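Local coordinates for protein probable glucarate dehydratase (Mycobacterium smegmatis str. MC2 155, PDB 3VDG) that probably catalyses the dehydration of D-glucarate, as a metal-dependent member of the enolase superfamily, at residues 76-80 with 422-426; 125-130 with 292-297; 133-137 with 317-321; 247-251 with 268-273; 339-343 with 359-365. All coordinates share one frame; numbering follows the deposited sequence.

Contacts 2 to 5 are largely buried; contact 1 is only partly so. Contact 1 is polar. It joins the start of helix 79-92 to a loop near the C-terminus through carboxylates, backbone and water. Contacts 2 and 3 share the path of 125-137. They press it against the loop after strand 289-291 and the short helix 317-320 of the barrel. Contact 2 is apolar with bridging waters, whereas in contact 3 helix 131-151 meets mainly the backbone of the short helix and G321. Contacts 4 and 5 lie within the barrel itself. Backbone bonds dominate contact 4, while leucine and methionine dominate contact 5. Contacts 2 and 4 both supply sodium ligands; contacts 2 and 5 both reach the formic acid.

Contact 1: residues 76-80 with 422-426; sequences YADTV and IRDRD
D78 and T79 meet R423, D424 and R425 in a polar, partly buried contact. It lies between the start of helix 79-92, with the loop before it, and the loop that connects helix 407-420 to helix 427-434. The D78 carboxylate takes the nearly straight bond: R425 N gives its hydrogen to D78 OD1 at 3.0 Å, from 41° above the carboxylate plane. With chi1 at -72°, CG lies beside its own backbone N, and OD1 faces the R425 amide. The other oxygen, OD2, accepts from G121 N. In return, D424 OD1 accepts from T79 N at 3.2 Å, also from above its plane. T79 N has a second, weak bond to R423 O. The two carboxylates are turned almost perpendicular to each other, 79° apart. Water adds further bridges. One molecule gives to both A77 O and R423 O. Another links D78 OD2 with R425 O, and a third gives to D424 OD1 while accepting from V80 N. The R425 guanidinium forms a salt bridge with D427. D78 OD2 and D424 OD1 come within 3.9 Å, so two like charges lie close. Amides and waters around them would be expected to ease that repulsion.

Contact 2: residues 125-130 with 292-297; sequences MITSAS and NMCVVA. With NA (sodium ion), chain C; FMT (formic acid), chain B.
I126 lies against N292, a ligand of the bound sodium ion, where two loops meet beside the metal site. N292 OD1 binds the ion at 2.2 Å. Its chi1 of 51° puts CG between the backbone N and carbonyl carbon, and the amide faces the metal. E269, D244 and two waters complete the ligands. N292 ND2 gives weak bonds to one of these waters and to the formic acid O1. The formic acid is also held by H343 and N246.

I126 packs on the backbone of N292: I126 CD1 approaches N292 O at 3.4 Å. The two side chains cross at about a right angle. I126 CG1 reaches M293 CG at 4.2 Å. On its other branch, I126 CG2 meets V296 CG1 at 3.9 Å. V296 points at the 125-130 loop, and its CG2 also packs on A129 CB. A297 CB lies close to S130 N.

No direct hydrogen bond spans the loops, but waters do. One gives to V296 O at 2.6 Å and accepts from S130 N. Another gives to M293 O at 2.6 Å and is also hydrogen-bonded to S128 OG. Further out, D270 OD2 accepts from N292 N, D114 holds S130 OG, and Y319 packs on N292, A129 and V296.

The metal side of N292 is therefore polar, while its backbone O faces isoleucine and has no hydrogen-bond partner. The site is consistent with the magnesium site of the enolase superfamily, here holding sodium.

Contact 3: residues 133-137 with 317-321; sequences DRVFS and HHYWG
G321, S137 and D133 carry this contact, where helix 131-151 packs on the short helix 317-320 that follows strand 312-315 of the enolase-type barrel. G321 comes just after the short helix, with positive phi (110°). Its bare CA fits against helix 131-151: G321 CA makes a C-H...O contact with D133 O at 3.4 Å. The F136 ring carbon CD2 approaches G321 O at 3.3 Å.

D133 points toward the short helix. Its CB lies 3.5 Å from Y319 O, and its CG is close to W320 O. The carboxylate has partners outside, since OD1 makes salt bridges with R104 and R325. Beside it, R134 crosses Y319 at a slant, with R134 CG 3.5 Å from Y319 CB. The R134 guanidinium stands almost perpendicular to the tyrosine ring; its NE is hydrogen-bonded to S130 O. R134 CA makes a second C-H...O contact, with H318 O. A water also joins the backbones, giving to both R134 O and H318 O.

S137 closes the row one helical turn after D133. Its OG is anti to the backbone N (chi1 180°), which carries it out to the short helix. There S137 OG donates to H317 O at 2.6 Å, from 38° above the carbonyl plane.

Contact 4: residues 247-251 with 268-273; sequences AAWTP and LEDPTP. With NA (sodium ion), chain C.
Backbone hydrogen bonds tie A247 and W249 to D270 and P271. A247 N gives to D270 O at 2.7 Å. Two residues on, W249 N gives to P271 O at 3.1 Å, nearly along the C=O axis. A side chain adds the third bond: T272 OG1 donates to W249 O at 2.7 Å, tilted 21° from the carbonyl plane. T272 OG1 is anti to its own backbone N (chi1 -166°), which swings the hydroxyl over to that carbonyl. The P251 ring carbon CD packs on the same hydroxyl.

Apolar contacts fill in around these bonds. A247 CB sits against the P273 ring, 4.0 Å from P273 CD. The W249 indole meets two partners on its six-membered ring. L268 CD1 lies at its edge, 4.0 Å from W249 CZ3. P271 CB approaches W249 CE3 at 3.8 Å. V257 and L243 also pack on the W249 side chain.

The metal bond points away from the other loop. E269 OE2 binds the sodium ion at 2.2 Å, and E269 OE1 pairs with K214. D270 OD2 accepts from a sodium-bound water, while D270 OD1 is hydrogen-bonded to T291 OG1.

Both segments belong to a beta-alpha-beta unit, strand 241-244 to helix 251-260 to strand 267-269. Metal ligands at such strand ends are typical of the enolase-superfamily barrel.

Contact 5: residues 339-343 with 359-365; sequences GLSMH and AAATPNL. With FMT (formic acid), chain B.
L340 points from strand 339-342 into the turn that follows helix 349-360, where it meets T362, N364 and L365. Its CB lies 3.8 Å from N364 O. Next, L340 CG comes 4.2 Å from L365 CG. With chi1 at -177°, CG runs anti to the backbone N and the chain stretches out toward the turn. At the tip, L340 CD2 touches T362 CG2 at 3.8 Å and L365 CG at 4.0 Å. The leucine crosses both side chains at about a right angle.

M342 points the same way, two residues along the strand. Its methyl carries the contact: M342 CE meets L365 CD1 at 3.7 Å and A359 CB at 4.1 Å. L365 is thus gripped by both L340 and M342.

The polar links are few. A water accepts from L340 N and gives to N364 O at 2.6 Å. L340 O is buried against L365 CD2 and has no hydrogen-bond partner. Past the strand end, H343 NE2 gives a straight bond to formic acid O2 at 2.7 Å, and its ND1 is hydrogen-bonded to D316.

The turn from T362 to L365 is type I. N364 ND2 reaches back to A330 O on helix 323-336, and L340 packs on A330 as well. Strand 339-342 lies beside strand 312-315, and A359 on helix 349-360 touches V167 on strand 166-174. The contact therefore lies between barrel strand 339-342 and the surrounding helices 323-336 and 349-360.

Contact 1: residues 76-80 with 422-426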
# COMPACT_ATOMS: atom_id res chain seq x y z
N TYR A 76 -3.59 23.13 -2.96
CA TYR A 76 -3.00 24.46 -3.25
C TYR A 76 -3.90 25.26 -4.19
O TYR A 76 -4.84 24.72 -4.77
CB TYR A 76 -1.61 24.27 -3.89
CG TYR A 76 -0.82 23.14 -3.24
CD1 TYR A 76 -0.28 23.30 -1.96
CD2 TYR A 76 -0.66 21.90 -3.88
CE1 TYR A 76 0.42 22.25 -1.33
CE2 TYR A 76 0.02 20.85 -3.26
CZ TYR A 76 0.56 21.03 -1.99
OH TYR A 76 1.24 20.01 -1.37
N ALA A 77 -3.59 26.54 -4.38
CA ALA A 77 -4.41 27.39 -5.26
C ALA A 77 -3.62 28.23 -6.26
O ALA A 77 -4.16 29.21 -6.78
CB ALA A 77 -5.32 28.29 -4.44
N ASP A 78 -2.38 27.87 -6.54
CA ASP A 78 -1.66 28.57 -7.61
C ASP A 78 -2.45 28.54 -8.92
O ASP A 78 -3.18 27.60 -9.18
CB ASP A 78 -0.26 27.98 -7.82
CG ASP A 78 0.71 28.31 -6.68
OD1 ASP A 78 0.29 28.81 -5.61
OD2 ASP A 78 1.93 28.06 -6.87
N THR A 79 -2.27 29.57 -9.75
CA THR A 79 -2.95 29.67 -11.05
C THR A 79 -2.96 28.39 -11.90
O THR A 79 -4.01 27.90 -12.33
CB THR A 79 -2.32 30.81 -11.88
OG1 THR A 79 -2.47 32.04 -11.16
CG2 THR A 79 -3.00 30.93 -13.24
N VAL A 80 -1.78 27.86 -12.16
CA VAL A 80 -1.67 26.70 -13.04
C VAL A 80 -2.32 25.46 -12.39
O VAL A 80 -2.90 24.62 -13.08
CB VAL A 80 -0.19 26.43 -13.41
CG1 VAL A 80 0.64 26.25 -12.14
CG2 VAL A 80 -0.06 25.21 -14.30
N ILE A 422 -3.50 38.17 -4.38
CA ILE A 422 -2.47 37.12 -4.49
C ILE A 422 -2.99 35.93 -5.30
O ILE A 422 -4.08 35.42 -5.02
CB ILE A 422 -1.98 36.66 -3.11
CG1 ILE A 422 -1.31 37.81 -2.37
CG2 ILE A 422 -0.97 35.52 -3.24
CD1 ILE A 422 -1.19 37.58 -0.88
N ARG A 423 -2.21 35.47 -6.28
CA ARG A 423 -2.64 34.39 -7.18
C ARG A 423 -1.71 33.17 -7.14
O ARG A 423 -2.06 32.10 -7.64
CB ARG A 423 -2.78 34.91 -8.62
CG ARG A 423 -3.89 35.94 -8.80
CD ARG A 423 -5.21 35.38 -8.29
NE ARG A 423 -6.33 36.32 -8.33
CZ ARG A 423 -6.84 36.92 -7.27
NH1 ARG A 423 -6.33 36.68 -6.06
NH2 ARG A 423 -7.88 37.74 -7.40
N ASP A 424 -0.51 33.33 -6.58
CA ASP A 424 0.45 32.22 -6.44
C ASP A 424 1.20 32.36 -5.11
O ASP A 424 1.48 33.48 -4.68
CB ASP A 424 1.47 32.24 -7.58
CG ASP A 424 0.84 31.98 -8.93
OD1 ASP A 424 0.59 30.80 -9.27
OD2 ASP A 424 0.61 32.96 -9.67
N ARG A 425 1.50 31.25 -4.44
CA ARG A 425 2.38 31.34 -3.29
C ARG A 425 3.77 31.77 -3.77
O ARG A 425 4.32 31.18 -4.70
CB ARG A 425 2.48 30.02 -2.55
CG ARG A 425 3.39 30.16 -1.35
CD ARG A 425 3.60 28.87 -0.58
NE ARG A 425 4.64 29.07 0.44
CZ ARG A 425 5.09 28.13 1.25
NH1 ARG A 425 4.58 26.90 1.19
NH2 ARG A 425 6.04 28.43 2.12
N ASP A 426 4.35 32.79 -3.15
CA ASP A 426 5.63 33.30 -3.63
C ASP A 426 6.42 33.98 -2.49
O ASP A 426 6.48 35.20 -2.43
CB ASP A 426 5.38 34.31 -4.76
CG ASP A 426 6.64 34.64 -5.54
OD1 ASP A 426 7.72 34.09 -5.23
OD2 ASP A 426 6.57 35.46 -6.48
O HOH W 1 -4.78 31.53 -7.94
O HOH W 2 3.99 28.52 -5.50
O HOH W 3 3.04 28.58 -9.39
O HOH W 4 0.76 29.24 -11.20

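Contact 2: residues 125-130 with 292-297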
# COMPACT_ATOMS: atom_id res chain seq x y z
N MET A 125 10.18 25.84 -3.33
CA MET A 125 10.91 25.18 -2.26
C MET A 125 11.04 23.67 -2.55
O MET A 125 12.13 23.09 -2.45
CB MET A 125 10.15 25.41 -0.94
CG MET A 125 10.99 25.43 0.32
SD MET A 125 10.41 26.64 1.53
CE MET A 125 8.68 26.78 1.10
N ILE A 126 9.92 23.06 -2.91
CA ILE A 126 9.85 21.63 -3.23
C ILE A 126 9.40 21.47 -4.68
O ILE A 126 8.23 21.70 -4.99
CB ILE A 126 8.80 20.91 -2.35
CG1 ILE A 126 9.25 20.86 -0.89
CG2 ILE A 126 8.48 19.54 -2.93
CD1 ILE A 126 8.13 20.69 0.10
N THR A 127 10.32 21.07 -5.55
CA THR A 127 10.04 21.08 -6.99
C THR A 127 10.02 19.70 -7.69
O THR A 127 9.90 19.64 -8.91
CB THR A 127 10.98 22.05 -7.75
OG1 THR A 127 12.32 21.55 -7.74
CG2 THR A 127 10.94 23.45 -7.13
N SER A 128 10.11 18.60 -6.95
CA SER A 128 10.18 17.30 -7.61
C SER A 128 8.96 16.40 -7.38
O SER A 128 9.00 15.21 -7.68
CB SER A 128 11.48 16.57 -7.25
OG SER A 128 11.64 16.42 -5.85
N ALA A 129 7.86 16.95 -6.86
CA ALA A 129 6.67 16.12 -6.61
C ALA A 129 5.89 15.84 -7.90
O ALA A 129 5.92 16.64 -8.84
CB ALA A 129 5.76 16.73 -5.55
N SER A 130 5.21 14.70 -7.95
CA SER A 130 4.40 14.31 -9.12
C SER A 130 3.27 15.30 -9.34
O SER A 130 2.55 15.68 -8.40
CB SER A 130 3.83 12.91 -8.91
OG SER A 130 2.66 12.68 -9.69
N ASN A 292 11.40 16.11 3.56
CA ASN A 292 10.28 16.31 2.65
C ASN A 292 10.74 17.13 1.46
O ASN A 292 9.98 17.95 0.94
CB ASN A 292 9.12 17.04 3.31
CG ASN A 292 9.57 18.32 4.00
OD1 ASN A 292 9.61 18.38 5.23
ND2 ASN A 292 9.92 19.34 3.23
N MET A 293 11.98 16.95 1.06
CA MET A 293 12.50 17.69 -0.07
C MET A 293 13.16 16.77 -1.07
O MET A 293 12.96 16.92 -2.25
CB MET A 293 13.47 18.80 0.37
CG MET A 293 12.79 19.94 1.10
SD MET A 293 13.99 21.17 1.69
CE MET A 293 14.32 22.01 0.14
N CYS A 294 13.94 15.80 -0.60
CA CYS A 294 14.61 14.93 -1.58
C CYS A 294 13.87 13.61 -1.79
O CYS A 294 14.24 12.83 -2.66
CB CYS A 294 16.10 14.72 -1.24
SG CYS A 294 16.39 13.96 0.36
N VAL A 295 12.82 13.37 -1.00
CA VAL A 295 11.89 12.26 -1.26
C VAL A 295 10.44 12.79 -1.17
O VAL A 295 9.87 12.89 -0.07
CB VAL A 295 12.06 11.10 -0.25
CG1 VAL A 295 11.11 9.95 -0.60
CG2 VAL A 295 13.49 10.58 -0.27
N VAL A 296 9.86 13.13 -2.32
CA VAL A 296 8.52 13.73 -2.38
C VAL A 296 7.65 13.04 -3.43
O VAL A 296 6.52 13.48 -3.71
CB VAL A 296 8.59 15.26 -2.67
CG1 VAL A 296 9.25 16.00 -1.51
CG2 VAL A 296 9.32 15.54 -3.97
N ALA A 297 8.17 11.95 -4.00
CA ALA A 297 7.45 11.19 -5.04
C ALA A 297 7.91 9.74 -5.00
O ALA A 297 9.05 9.46 -4.62
CB ALA A 297 7.71 11.78 -6.42
NA NA C . 10.53 19.80 6.63
C FMT B . 8.67 23.33 4.05
O1 FMT B . 9.45 22.51 4.52
O2 FMT B . 7.65 22.93 3.29
O HOH W 5 11.73 18.60 -3.87
O HOH W 6 14.19 15.94 -5.13
O HOH W 7 4.74 13.13 -5.57
O HOH W 8 12.16 20.35 5.02
O HOH W 9 8.73 21.23 6.54

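Contact 3: residues 133-137 with 317-321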
# COMPACT_ATOMS: atom_id res chain seq x y z
N ASP A 133 -0.10 13.32 -9.02
CA ASP A 133 -0.47 13.09 -7.61
C ASP A 133 -1.01 14.33 -6.89
O ASP A 133 -1.95 14.22 -6.11
CB ASP A 133 0.65 12.39 -6.84
CG ASP A 133 0.73 10.88 -7.18
OD1 ASP A 133 -0.33 10.25 -7.44
OD2 ASP A 133 1.84 10.31 -7.18
N ARG A 134 -0.42 15.50 -7.14
CA ARG A 134 -0.91 16.74 -6.54
C ARG A 134 -2.32 17.07 -7.03
O ARG A 134 -3.14 17.60 -6.27
CB ARG A 134 0.04 17.91 -6.86
CG ARG A 134 1.23 17.99 -5.92
CD ARG A 134 2.15 19.14 -6.31
NE ARG A 134 2.89 18.81 -7.52
CZ ARG A 134 3.78 19.61 -8.10
NH1 ARG A 134 4.05 20.82 -7.58
NH2 ARG A 134 4.40 19.20 -9.19
N VAL A 135 -2.61 16.77 -8.30
CA VAL A 135 -3.94 17.07 -8.86
C VAL A 135 -4.99 16.05 -8.41
O VAL A 135 -6.09 16.41 -8.06
CB VAL A 135 -3.89 17.19 -10.39
CG1 VAL A 135 -5.29 17.43 -10.95
CG2 VAL A 135 -2.93 18.32 -10.79
N PHE A 136 -4.59 14.78 -8.38
CA PHE A 136 -5.47 13.67 -7.98
C PHE A 136 -5.83 13.77 -6.51
O PHE A 136 -6.97 13.53 -6.11
CB PHE A 136 -4.75 12.35 -8.30
CG PHE A 136 -5.40 11.10 -7.74
CD1 PHE A 136 -6.72 10.77 -8.04
CD2 PHE A 136 -4.65 10.21 -6.96
CE1 PHE A 136 -7.29 9.60 -7.54
CE2 PHE A 136 -5.22 9.05 -6.46
CZ PHE A 136 -6.54 8.74 -6.75
N SER A 137 -4.84 14.12 -5.69
CA SER A 137 -5.04 14.12 -4.24
C SER A 137 -6.40 14.64 -3.72
O SER A 137 -7.13 13.91 -3.05
CB SER A 137 -3.89 14.87 -3.56
OG SER A 137 -4.08 14.86 -2.16
N HIS A 317 -0.15 13.88 2.20
CA HIS A 317 -1.12 13.36 1.22
C HIS A 317 -1.41 14.34 0.12
O HIS A 317 -1.92 13.96 -0.93
CB HIS A 317 -2.42 12.91 1.88
CG HIS A 317 -3.32 14.04 2.34
ND1 HIS A 317 -3.24 14.58 3.57
CD2 HIS A 317 -4.37 14.70 1.69
CE1 HIS A 317 -4.16 15.54 3.69
NE2 HIS A 317 -4.85 15.61 2.53
N HIS A 318 -1.07 15.61 0.32
CA HIS A 318 -1.37 16.64 -0.69
C HIS A 318 -0.49 16.52 -1.90
O HIS A 318 -0.88 16.92 -3.01
CB HIS A 318 -1.25 18.05 -0.11
CG HIS A 318 -2.15 18.31 1.07
ND1 HIS A 318 -1.75 18.10 2.37
CD2 HIS A 318 -3.46 18.79 1.14
CE1 HIS A 318 -2.75 18.44 3.20
NE2 HIS A 318 -3.80 18.86 2.46
N TYR A 319 0.72 15.99 -1.74
CA TYR A 319 1.56 15.81 -2.93
C TYR A 319 1.98 14.37 -3.25
O TYR A 319 2.49 14.11 -4.35
CB TYR A 319 2.75 16.80 -2.97
CG TYR A 319 3.76 16.70 -1.85
CD1 TYR A 319 3.83 17.69 -0.87
CD2 TYR A 319 4.64 15.63 -1.77
CE1 TYR A 319 4.75 17.62 0.16
CE2 TYR A 319 5.56 15.55 -0.73
CZ TYR A 319 5.62 16.55 0.23
OH TYR A 319 6.53 16.48 1.27
N TRP A 320 1.72 13.44 -2.33
CA TRP A 320 1.91 11.99 -2.59
C TRP A 320 0.74 11.32 -3.25
O TRP A 320 0.84 10.16 -3.67
CB TRP A 320 2.25 11.24 -1.30
CG TRP A 320 3.69 11.42 -0.87
CD1 TRP A 320 4.20 12.39 -0.03
CD2 TRP A 320 4.85 10.59 -1.25
NE1 TRP A 320 5.55 12.23 0.14
CE2 TRP A 320 6.00 11.16 -0.57
CE3 TRP A 320 5.02 9.45 -2.01
CZ2 TRP A 320 7.27 10.62 -0.68
CZ3 TRP A 320 6.32 8.92 -2.14
CH2 TRP A 320 7.41 9.49 -1.48
N GLY A 321 -0.39 12.01 -3.36
CA GLY A 321 -1.48 11.48 -4.18
C GLY A 321 -2.69 11.00 -3.39
O GLY A 321 -3.42 10.14 -3.85
O HOH W 10 -3.06 18.37 -3.55

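Contact 4: residues 247-251 with 268-273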
# COMPACT_ATOMS: atom_id res chain seq x y z
N ALA A 247 17.41 22.67 3.75
CA ALA A 247 18.61 22.49 2.91
C ALA A 247 19.50 23.73 2.84
O ALA A 247 20.23 23.93 1.86
CB ALA A 247 18.24 22.04 1.50
N ALA A 248 19.48 24.55 3.89
CA ALA A 248 20.29 25.79 3.87
C ALA A 248 21.78 25.58 4.13
O ALA A 248 22.54 26.55 4.10
CB ALA A 248 19.74 26.81 4.86
N TRP A 249 22.21 24.34 4.41
CA TRP A 249 23.61 24.09 4.80
C TRP A 249 24.34 23.19 3.86
O TRP A 249 23.74 22.33 3.21
CB TRP A 249 23.71 23.45 6.18
CG TRP A 249 22.93 24.17 7.24
CD1 TRP A 249 22.73 25.54 7.39
CD2 TRP A 249 22.27 23.55 8.39
NE1 TRP A 249 21.96 25.80 8.50
CE2 TRP A 249 21.67 24.64 9.15
CE3 TRP A 249 22.11 22.24 8.84
CZ2 TRP A 249 20.94 24.41 10.31
CZ3 TRP A 249 21.36 22.02 10.01
CH2 TRP A 249 20.79 23.08 10.72
N THR A 250 25.66 23.34 3.80
CA THR A 250 26.49 22.38 3.08
C THR A 250 26.58 21.10 3.91
O THR A 250 26.22 21.10 5.10
CB THR A 250 27.92 22.89 2.91
OG1 THR A 250 28.51 23.03 4.20
CG2 THR A 250 27.94 24.23 2.18
N PRO A 251 27.06 20.01 3.30
CA PRO A 251 27.13 18.81 4.12
C PRO A 251 28.11 18.97 5.28
O PRO A 251 27.86 18.42 6.36
CB PRO A 251 27.59 17.74 3.13
CG PRO A 251 27.09 18.22 1.80
CD PRO A 251 27.30 19.72 1.87
N LEU A 268 16.77 15.42 12.42
CA LEU A 268 17.20 16.64 11.72
C LEU A 268 16.68 16.60 10.29
O LEU A 268 17.01 15.66 9.56
CB LEU A 268 18.74 16.69 11.71
CG LEU A 268 19.40 17.85 10.97
CD1 LEU A 268 19.05 19.15 11.68
CD2 LEU A 268 20.92 17.64 10.97
N GLU A 269 15.84 17.55 9.88
CA GLU A 269 15.19 17.44 8.57
C GLU A 269 15.96 18.23 7.53
O GLU A 269 16.28 19.39 7.78
CB GLU A 269 13.75 18.03 8.54
CG GLU A 269 12.89 17.80 9.76
CD GLU A 269 11.51 18.42 9.60
OE1 GLU A 269 10.85 18.70 10.63
OE2 GLU A 269 11.08 18.65 8.43
N ASP A 270 16.19 17.63 6.37
CA ASP A 270 16.77 18.33 5.22
C ASP A 270 17.84 19.34 5.60
O ASP A 270 17.70 20.54 5.31
CB ASP A 270 15.66 19.03 4.41
CG ASP A 270 14.73 18.03 3.75
OD1 ASP A 270 15.27 17.14 3.06
OD2 ASP A 270 13.49 18.11 3.95
N PRO A 271 18.91 18.88 6.24
CA PRO A 271 19.99 19.83 6.51
C PRO A 271 20.67 20.37 5.24
O PRO A 271 21.10 21.51 5.22
CB PRO A 271 21.00 18.99 7.33
CG PRO A 271 20.68 17.55 7.01
CD PRO A 271 19.18 17.54 6.80
N THR A 272 20.74 19.58 4.18
CA THR A 272 21.56 19.91 3.02
C THR A 272 20.86 19.42 1.75
O THR A 272 20.05 18.50 1.81
CB THR A 272 22.97 19.27 3.18
OG1 THR A 272 23.88 19.84 2.24
CG2 THR A 272 22.91 17.74 2.99
N PRO A 273 21.14 20.05 0.59
CA PRO A 273 20.35 19.66 -0.59
C PRO A 273 20.81 18.37 -1.30
O PRO A 273 22.01 18.10 -1.40
CB PRO A 273 20.51 20.87 -1.55
CG PRO A 273 21.71 21.61 -1.07
CD PRO A 273 21.97 21.25 0.37
NA NA C . 10.53 19.80 6.63
O HOH W 8 12.16 20.35 5.02
O HOH W 9 8.73 21.23 6.54

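Contact 5: residues 339-343 with 359-365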
# COMPACT_ATOMS: atom_id res chain seq x y z
N GLY A 339 11.64 5.47 9.10
CA GLY A 339 10.62 6.01 9.99
C GLY A 339 9.65 6.87 9.18
O GLY A 339 9.93 7.22 8.02
N LEU A 340 8.52 7.22 9.78
CA LEU A 340 7.47 7.96 9.05
C LEU A 340 6.92 9.08 9.90
O LEU A 340 6.53 8.87 11.05
CB LEU A 340 6.32 7.03 8.66
CG LEU A 340 5.20 7.70 7.83
CD1 LEU A 340 5.70 7.98 6.42
CD2 LEU A 340 3.98 6.78 7.79
N SER A 341 6.90 10.28 9.34
CA SER A 341 6.32 11.42 10.05
C SER A 341 5.36 12.08 9.06
O SER A 341 4.98 11.45 8.05
CB SER A 341 7.45 12.36 10.50
OG SER A 341 6.96 13.43 11.31
N MET A 342 4.95 13.31 9.32
CA MET A 342 4.08 14.03 8.38
C MET A 342 4.42 15.51 8.27
O MET A 342 4.60 16.21 9.27
CB MET A 342 2.60 13.85 8.75
CG MET A 342 1.64 14.40 7.70
SD MET A 342 -0.11 14.26 8.19
CE MET A 342 -0.32 12.48 8.31
N HIS A 343 4.49 15.98 7.02
CA HIS A 343 4.82 17.34 6.63
C HIS A 343 3.54 18.09 6.44
O HIS A 343 2.50 17.51 6.13
CB HIS A 343 5.58 17.28 5.29
CG HIS A 343 5.70 18.61 4.57
ND1 HIS A 343 4.79 19.02 3.63
CD2 HIS A 343 6.65 19.63 4.66
CE1 HIS A 343 5.15 20.23 3.16
NE2 HIS A 343 6.29 20.60 3.78
N ALA A 359 -3.37 9.59 9.70
CA ALA A 359 -2.45 9.26 10.78
C ALA A 359 -3.08 8.28 11.78
O ALA A 359 -2.40 7.42 12.31
CB ALA A 359 -2.02 10.53 11.50
N ALA A 360 -4.38 8.40 12.04
CA ALA A 360 -5.04 7.49 12.97
C ALA A 360 -4.94 6.04 12.50
O ALA A 360 -4.81 5.13 13.33
CB ALA A 360 -6.49 7.89 13.18
N ALA A 361 -5.00 5.83 11.18
CA ALA A 361 -5.03 4.49 10.56
C ALA A 361 -3.66 3.93 10.19
O ALA A 361 -3.55 2.87 9.58
CB ALA A 361 -5.93 4.51 9.32
N THR A 362 -2.59 4.65 10.52
CA THR A 362 -1.26 4.24 10.09
C THR A 362 -0.46 3.72 11.29
O THR A 362 -0.04 4.50 12.13
CB THR A 362 -0.52 5.42 9.43
OG1 THR A 362 -1.29 5.87 8.32
CG2 THR A 362 0.87 4.99 8.93
N PRO A 363 -0.26 2.40 11.36
CA PRO A 363 0.39 1.84 12.55
C PRO A 363 1.77 2.47 12.81
O PRO A 363 2.10 2.79 13.95
CB PRO A 363 0.51 0.33 12.23
CG PRO A 363 -0.49 0.10 11.14
CD PRO A 363 -0.63 1.38 10.37
N ASN A 364 2.56 2.66 11.75
CA ASN A 364 3.96 3.13 11.94
C ASN A 364 4.14 4.66 11.89
O ASN A 364 5.27 5.15 11.82
CB ASN A 364 4.93 2.44 10.95
CG ASN A 364 4.53 2.67 9.49
OD1 ASN A 364 3.36 2.69 9.16
ND2 ASN A 364 5.53 2.84 8.60
N LEU A 365 3.04 5.41 11.93
CA LEU A 365 3.17 6.88 12.02
C LEU A 365 3.12 7.24 13.48
O LEU A 365 2.04 7.53 14.01
CB LEU A 365 2.08 7.62 11.25
CG LEU A 365 2.54 9.01 10.76
CD1 LEU A 365 1.54 9.66 9.82
CD2 LEU A 365 2.86 9.94 11.92
C FMT B . 8.67 23.33 4.05
O1 FMT B . 9.45 22.51 4.52
O2 FMT B . 7.65 22.93 3.29
O HOH W 11 7.83 5.42 11.93